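Long-range contacts in tubulin-like protein CetZ2 (Haloferax volcanii, PDB 4B45), which binds GTP as a tubulin-like GTPase of archaea and is involved in the control of cell shape: residues V160-N165 / T255-A260; I222-Y227 / G317-S322; S245-A250 / S312-G317. All blocks are in the same frame, centred on the assembly; numbering follows the deposited sequence.

Overall arrangement
The three contacts lie along one mixed sheet, in which strands 159-164, 222-231 and 309-319 are neighbours. Contact 1 is next to contact 2, their centres about 6 Å apart. V160 O and A223 N, 2.7 Å apart, probably bond between the two strands. P258 O and S322 OG, at 2.9 Å, probably link the two loops. Contacts 2 and 3 share G317 and have centres about 11 Å apart. The centres of contacts 1 and 3 are about 13 Å apart, yet they still touch, A260 O lying against L316 CD1. Contact 1 holds N165 of the nucleotide pocket. Contacts 2 and 3 lie away from that site, in the C-terminal domain.

Contact 1. Residues V160-N165 / T255-A260; sequences VLLVDN and TSLPDA. With GSP (5'-guanosine-diphosphate-monothiophosphate), chain C.
The backbone N of D164 bonds to the carbonyl O of S256 (2.8 Å) in a nearly straight line, 172° at the hydrogen, and this sets the loop T255-A260 against the end of strand 159-164. S256 adds a second bond through its side chain. Its OG, set between the backbone N and carbonyl carbon (chi1 62°) and thereby turned to the strand, donates to the carbonyl O of L162 at 2.8 Å. The same OG is bonded to L225 N, so one buried hydroxyl ties the loop to two adjacent strands. In this tubulin/FtsZ-type fold the contact joins the GTPase domain, which carries the strand, to the C-terminal domain, which carries the loop. L162 CD1 packs on L257 CD2 at 4.3 Å. The side chain of D164 crosses the ring of P258 at about a right angle, with D164 OD2 3.2 Å from P258 CD. The carboxylate's polar partners lie outside the contact: OD1 forms a salt bridge with R324 and takes a hydrogen bond from D166 N. Just past the strand, N165 makes two hydrogen bonds to the guanine. N165 OD1 accepts from GSP N2 at 3.1 Å, and N165 ND2 donates to GSP N3 at 3.3 Å. A leucine in place of N165 would probably leave N2 and N3 of the base without these two mates. E138 and N183 also bond the nucleotide.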
# COMPACT_ATOMS: atom_id res chain seq x y z
N VAL A 160 -2.29 8.69 0.10
CA VAL A 160 -2.38 7.67 -0.92
C VAL A 160 -1.04 6.96 -1.06
O VAL A 160 -0.10 7.50 -1.63
CB VAL A 160 -2.82 8.30 -2.27
CG1 VAL A 160 -2.93 7.22 -3.36
CG2 VAL A 160 -4.15 9.01 -2.09
N LEU A 161 -0.96 5.74 -0.54
CA LEU A 161 0.22 4.92 -0.70
C LEU A 161 0.15 4.24 -2.08
O LEU A 161 -0.76 3.46 -2.37
CB LEU A 161 0.29 3.88 0.43
CG LEU A 161 1.35 2.77 0.36
CD1 LEU A 161 2.74 3.36 0.23
CD2 LEU A 161 1.25 1.82 1.57
N LEU A 162 1.11 4.55 -2.95
CA LEU A 162 1.03 4.08 -4.33
C LEU A 162 1.88 2.86 -4.61
O LEU A 162 3.03 2.77 -4.19
CB LEU A 162 1.45 5.19 -5.30
CG LEU A 162 0.46 6.30 -5.64
CD1 LEU A 162 1.08 7.25 -6.68
CD2 LEU A 162 -0.86 5.71 -6.15
N VAL A 163 1.29 1.92 -5.34
CA VAL A 163 1.99 0.77 -5.87
C VAL A 163 2.05 0.89 -7.38
O VAL A 163 1.02 0.91 -8.06
CB VAL A 163 1.22 -0.53 -5.55
CG1 VAL A 163 1.91 -1.72 -6.19
CG2 VAL A 163 1.08 -0.70 -4.05
N ASP A 164 3.27 0.95 -7.91
CA ASP A 164 3.47 0.93 -9.35
C ASP A 164 3.64 -0.52 -9.85
O ASP A 164 4.64 -1.18 -9.54
CB ASP A 164 4.71 1.77 -9.68
CG ASP A 164 4.99 1.87 -11.17
OD1 ASP A 164 4.14 1.48 -12.00
OD2 ASP A 164 6.09 2.36 -11.51
N ASN A 165 2.66 -1.02 -10.61
CA ASN A 165 2.73 -2.38 -11.14
C ASN A 165 3.99 -2.63 -11.96
O ASN A 165 4.55 -3.72 -11.95
CB ASN A 165 1.50 -2.70 -12.01
CG ASN A 165 0.31 -3.18 -11.19
OD1 ASN A 165 0.40 -3.27 -9.96
ND2 ASN A 165 -0.82 -3.48 -11.87
N THR A 255 11.47 0.75 -3.77
CA THR A 255 10.29 1.51 -3.40
C THR A 255 9.07 1.10 -4.24
O THR A 255 9.20 0.75 -5.41
CB THR A 255 10.58 3.00 -3.54
OG1 THR A 255 9.38 3.75 -3.34
CG2 THR A 255 11.11 3.27 -4.91
N SER A 256 7.89 1.14 -3.63
CA SER A 256 6.66 0.72 -4.30
C SER A 256 6.28 1.66 -5.45
O SER A 256 5.59 1.25 -6.40
CB SER A 256 5.53 0.60 -3.28
OG SER A 256 5.25 1.86 -2.68
N LEU A 257 6.72 2.91 -5.33
CA LEU A 257 6.66 3.90 -6.40
C LEU A 257 8.09 4.38 -6.75
O LEU A 257 8.76 4.93 -5.89
CB LEU A 257 5.88 5.12 -5.90
CG LEU A 257 5.85 6.33 -6.83
CD1 LEU A 257 4.99 6.03 -8.08
CD2 LEU A 257 5.34 7.55 -6.09
N PRO A 258 8.55 4.18 -8.00
CA PRO A 258 9.90 4.62 -8.39
C PRO A 258 10.15 6.13 -8.22
O PRO A 258 9.24 6.94 -8.38
CB PRO A 258 9.97 4.28 -9.89
CG PRO A 258 8.99 3.18 -10.07
CD PRO A 258 7.87 3.45 -9.09
N ASP A 259 11.41 6.47 -7.92
CA ASP A 259 11.85 7.86 -7.78
C ASP A 259 11.05 8.63 -6.71
O ASP A 259 10.57 9.74 -6.95
CB ASP A 259 11.81 8.59 -9.14
CG ASP A 259 12.60 9.89 -9.13
OD1 ASP A 259 13.58 9.99 -8.36
OD2 ASP A 259 12.24 10.82 -9.90
N ALA A 260 10.93 8.04 -5.53
CA ALA A 260 10.15 8.64 -4.44
C ALA A 260 11.00 9.26 -3.33
O ALA A 260 10.51 9.43 -2.21
CB ALA A 260 9.21 7.61 -3.85
PG GSP C . -13.33 -2.84 -14.62
O3B GSP C . -13.41 -2.50 -13.05
S1G GSP C . -11.64 -2.16 -15.61
O2G GSP C . -13.44 -4.38 -14.84
O3G GSP C . -14.46 -2.10 -15.20
PB GSP C . -12.31 -2.81 -11.94
O1B GSP C . -12.61 -4.03 -11.10
O2B GSP C . -12.27 -1.61 -11.00
PA GSP C . -9.62 -3.63 -11.89
O1A GSP C . -9.26 -4.99 -12.42
O2A GSP C . -9.72 -3.73 -10.39
O3A GSP C . -10.89 -3.03 -12.59
O5' GSP C . -8.49 -2.60 -12.14
C5' GSP C . -7.68 -2.63 -13.27
C4' GSP C . -6.30 -2.20 -12.97
O4' GSP C . -5.79 -2.92 -11.89
C3' GSP C . -5.38 -2.46 -14.10
O3' GSP C . -4.39 -1.51 -14.01
C2' GSP C . -4.81 -3.78 -13.82
O2' GSP C . -3.54 -3.86 -14.35
C1' GSP C . -4.73 -3.78 -12.37
N9 GSP C . -4.90 -5.06 -11.72
C8 GSP C . -5.86 -5.96 -11.97
N7 GSP C . -5.72 -7.00 -11.12
C5 GSP C . -4.65 -6.75 -10.31
C6 GSP C . -4.05 -7.47 -9.24
O6 GSP C . -4.53 -8.71 -8.84
N1 GSP C . -2.97 -6.94 -8.63
C2 GSP C . -2.48 -5.73 -9.01
N2 GSP C . -1.32 -5.21 -8.30
N3 GSP C . -3.02 -5.01 -10.01
C4 GSP C . -4.12 -5.52 -10.68

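Contact 2. Residues I222-Y227 / G317-S322; sequences IAALGY and GGVERS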
# COMPACT_ATOMS: atom_id res chain seq x y z
N ILE A 222 0.87 11.82 -1.82
CA ILE A 222 1.37 10.51 -2.23
C ILE A 222 2.40 9.95 -1.27
O ILE A 222 3.29 10.67 -0.81
CB ILE A 222 1.94 10.57 -3.67
CG1 ILE A 222 0.80 10.76 -4.67
CG2 ILE A 222 2.67 9.29 -4.00
CD1 ILE A 222 1.28 11.04 -6.06
N ALA A 223 2.28 8.66 -0.96
CA ALA A 223 3.31 8.01 -0.16
C ALA A 223 3.89 6.80 -0.89
O ALA A 223 3.27 6.24 -1.82
CB ALA A 223 2.77 7.62 1.21
N ALA A 224 5.10 6.41 -0.48
CA ALA A 224 5.74 5.22 -1.05
C ALA A 224 6.32 4.37 0.06
O ALA A 224 6.62 4.87 1.16
CB ALA A 224 6.81 5.61 -2.06
N LEU A 225 6.47 3.09 -0.21
CA LEU A 225 6.97 2.19 0.82
C LEU A 225 8.12 1.38 0.28
O LEU A 225 7.94 0.59 -0.63
CB LEU A 225 5.86 1.27 1.33
CG LEU A 225 6.30 0.38 2.51
CD1 LEU A 225 6.90 1.22 3.66
CD2 LEU A 225 5.16 -0.51 3.04
N GLY A 226 9.31 1.59 0.83
CA GLY A 226 10.49 0.91 0.36
C GLY A 226 10.85 -0.31 1.18
O GLY A 226 10.65 -0.34 2.40
N TYR A 227 11.40 -1.32 0.51
CA TYR A 227 11.85 -2.52 1.21
C TYR A 227 13.10 -3.13 0.56
O TYR A 227 13.22 -3.19 -0.67
CB TYR A 227 10.72 -3.55 1.27
CG TYR A 227 11.10 -4.87 1.90
CD1 TYR A 227 11.11 -5.02 3.27
CD2 TYR A 227 11.46 -5.96 1.11
CE1 TYR A 227 11.46 -6.23 3.86
CE2 TYR A 227 11.81 -7.17 1.68
CZ TYR A 227 11.82 -7.30 3.06
OH TYR A 227 12.16 -8.50 3.63
N GLY A 317 6.46 9.74 3.19
CA GLY A 317 5.19 10.44 3.11
C GLY A 317 5.37 11.77 2.41
O GLY A 317 6.43 12.38 2.51
N GLY A 318 4.34 12.21 1.69
CA GLY A 318 4.42 13.47 0.97
C GLY A 318 5.47 13.46 -0.12
O GLY A 318 6.32 14.35 -0.19
N VAL A 319 5.42 12.44 -0.97
CA VAL A 319 6.38 12.29 -2.05
C VAL A 319 6.13 13.33 -3.14
O VAL A 319 4.99 13.63 -3.48
CB VAL A 319 6.27 10.89 -2.65
CG1 VAL A 319 7.12 10.76 -3.91
CG2 VAL A 319 6.66 9.84 -1.59
N GLU A 320 7.21 13.89 -3.68
CA GLU A 320 7.09 14.87 -4.76
C GLU A 320 8.21 14.79 -5.80
O GLU A 320 9.24 14.17 -5.58
CB GLU A 320 6.97 16.28 -4.18
CG GLU A 320 5.52 16.74 -4.06
CD GLU A 320 5.29 17.70 -2.91
OE1 GLU A 320 6.25 17.97 -2.15
OE2 GLU A 320 4.14 18.19 -2.77
N ARG A 321 7.96 15.40 -6.95
CA ARG A 321 8.93 15.46 -8.04
C ARG A 321 9.42 14.08 -8.49
O ARG A 321 10.57 13.92 -8.88
CB ARG A 321 10.09 16.37 -7.66
CG ARG A 321 9.66 17.82 -7.49
CD ARG A 321 10.79 18.74 -7.07
NE ARG A 321 10.33 20.13 -7.05
CZ ARG A 321 11.07 21.17 -6.68
NH1 ARG A 321 12.33 21.00 -6.29
NH2 ARG A 321 10.55 22.39 -6.71
N SER A 322 8.53 13.09 -8.42
CA SER A 322 8.82 11.75 -8.91
C SER A 322 8.64 11.66 -10.42
O SER A 322 7.57 11.97 -10.94
CB SER A 322 7.89 10.73 -8.25
OG SER A 322 7.97 9.49 -8.92
O HOH W 1 2.67 14.14 -2.56
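The carbonyl O of I222 takes a hydrogen bond from V319 N at 2.8 Å, with an angle of 171° at the hydrogen. The donor is tilted 20° from the carbonyl plane. V319 also lays its side chain against the same oxygen, its CB 3.5 Å from I222 O. A water lies at the end of the pair. I222 N donates to it at 3.0 Å. The water is also close to V319 O, but that distance is short enough to be doubtful. Strands 222-231 and 309-319 run antiparallel in the C-terminal domain. Their backbone pairs step from G226 with V314 to A224 with L316. The next bond, I222 to V319, falls one residue beyond the regular ladder. The extra residue comes where the chain turns a corner at G318, whose phi is positive. A223 CB rests on G317 CA at 4.2 Å. V319 CG1 is opposite its backbone N (chi1 172°), which leaves CG2 beside that N and over the neighbouring strand. From there V319 CG2 reaches A224 CB at 4.3 Å. V319 CB also meets I222 CG2, at 4.2 Å. The I222 side chain also touches L162 and L257, so it is packed by contact 1 as well. Beyond the corner, S322 is the N-cap of helix 323-340. Its OG makes a weak hydrogen bond to V325 N and a hydrogen bond to P258 O.

Contact 3. Residues S245-A250 / S312-G317; sequences STTRRA and SLVLLG
Helix 240-252 is the connection of a beta-alpha-beta crossover between the parallel strands 222-231 and 263-272. It covers strand 309-319, which lies between them and runs antiparallel to both. S312 and V314 of that strand face the helix, meeting T246, T247 and A250. The short segments run in broadly the same direction, at 36° to each other, with axes 7.6 Å apart at closest approach. S312 OG sits between two threonine hydroxyls. It is 2.7 Å from T246 OG1, a hydrogen bond in which either group could be the donor. It is also 2.7 Å from T247 OG1, to which it may donate, though that proton has a second possible acceptor. S312 OG lies opposite its own carbonyl carbon (chi1 -60°), and this carries it in between the pair. Both threonines have a second partner inside the helix, T246 OG1 at A242 O and T247 OG1 at V243 O. The buried hydroxyls therefore form a small polar network at the face between helix and sheet. T247 also turns its methyl CG2 to V314 CG2, 4.4 Å away. One turn further along the helix, A250 CB packs on the same V314 methyl at 4.1 Å.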
# COMPACT_ATOMS: atom_id res chain seq x y z
N SER A 245 23.22 -0.39 3.33
CA SER A 245 22.94 -0.69 1.95
C SER A 245 21.48 -1.08 1.76
O SER A 245 20.85 -0.63 0.80
CB SER A 245 23.89 -1.76 1.41
OG SER A 245 23.34 -3.04 1.60
N THR A 246 20.93 -1.91 2.65
CA THR A 246 19.48 -2.18 2.59
C THR A 246 18.66 -0.89 2.66
O THR A 246 17.66 -0.74 1.95
CB THR A 246 18.97 -3.16 3.69
OG1 THR A 246 19.13 -2.58 5.00
CG2 THR A 246 19.69 -4.50 3.59
N THR A 247 19.09 0.04 3.50
CA THR A 247 18.39 1.32 3.65
C THR A 247 18.47 2.12 2.37
O THR A 247 17.46 2.63 1.90
CB THR A 247 18.91 2.14 4.84
OG1 THR A 247 18.87 1.35 6.02
CG2 THR A 247 18.06 3.38 5.07
N ARG A 248 19.68 2.23 1.79
CA ARG A 248 19.83 2.87 0.47
C ARG A 248 18.97 2.21 -0.61
O ARG A 248 18.33 2.90 -1.41
CB ARG A 248 21.29 2.86 -0.00
CG ARG A 248 22.24 3.73 0.82
CD ARG A 248 23.58 3.90 0.08
NE ARG A 248 24.69 4.16 1.00
CZ ARG A 248 25.53 3.23 1.43
NH1 ARG A 248 25.40 1.97 1.03
NH2 ARG A 248 26.51 3.56 2.26
N ARG A 249 18.98 0.88 -0.65
CA ARG A 249 18.21 0.19 -1.68
C ARG A 249 16.72 0.42 -1.49
O ARG A 249 16.01 0.64 -2.47
CB ARG A 249 18.53 -1.31 -1.70
CG ARG A 249 19.89 -1.64 -2.30
CD ARG A 249 19.89 -3.03 -2.88
NE ARG A 249 19.23 -3.99 -2.00
CZ ARG A 249 19.85 -4.71 -1.07
NH1 ARG A 249 21.16 -4.58 -0.89
NH2 ARG A 249 19.16 -5.56 -0.32
N ALA A 250 16.26 0.37 -0.24
CA ALA A 250 14.85 0.56 0.08
C ALA A 250 14.36 1.91 -0.43
O ALA A 250 13.26 2.01 -0.98
CB ALA A 250 14.61 0.42 1.59
N SER A 312 15.52 -3.13 5.87
CA SER A 312 15.06 -1.77 6.08
C SER A 312 13.71 -1.63 5.40
O SER A 312 13.52 -2.01 4.23
CB SER A 312 16.03 -0.75 5.51
OG SER A 312 17.30 -0.86 6.12
N LEU A 313 12.76 -1.09 6.14
CA LEU A 313 11.44 -0.84 5.61
C LEU A 313 11.28 0.66 5.78
O LEU A 313 11.28 1.15 6.91
CB LEU A 313 10.42 -1.59 6.45
CG LEU A 313 8.96 -1.59 6.05
CD1 LEU A 313 8.75 -2.44 4.79
CD2 LEU A 313 8.14 -2.14 7.22
N VAL A 314 11.22 1.38 4.67
CA VAL A 314 11.15 2.84 4.73
C VAL A 314 9.88 3.41 4.11
O VAL A 314 9.68 3.31 2.91
CB VAL A 314 12.34 3.48 4.01
CG1 VAL A 314 12.22 4.98 4.06
CG2 VAL A 314 13.66 3.02 4.66
N LEU A 315 9.05 4.02 4.95
CA LEU A 315 7.83 4.69 4.50
C LEU A 315 8.17 6.14 4.20
O LEU A 315 8.78 6.82 5.02
CB LEU A 315 6.75 4.63 5.60
CG LEU A 315 5.44 5.38 5.30
CD1 LEU A 315 4.72 4.79 4.07
CD2 LEU A 315 4.50 5.42 6.53
N LEU A 316 7.80 6.60 3.01
CA LEU A 316 8.03 7.99 2.62
C LEU A 316 6.70 8.69 2.43
O LEU A 316 5.91 8.29 1.57
CB LEU A 316 8.84 8.05 1.33
CG LEU A 316 10.18 7.30 1.38
CD1 LEU A 316 10.52 6.71 0.04
CD2 LEU A 316 11.27 8.25 1.84
N GLY A 317 6.46 9.74 3.19
CA GLY A 317 5.19 10.44 3.11
C GLY A 317 5.37 11.77 2.41
O GLY A 317 6.43 12.38 2.51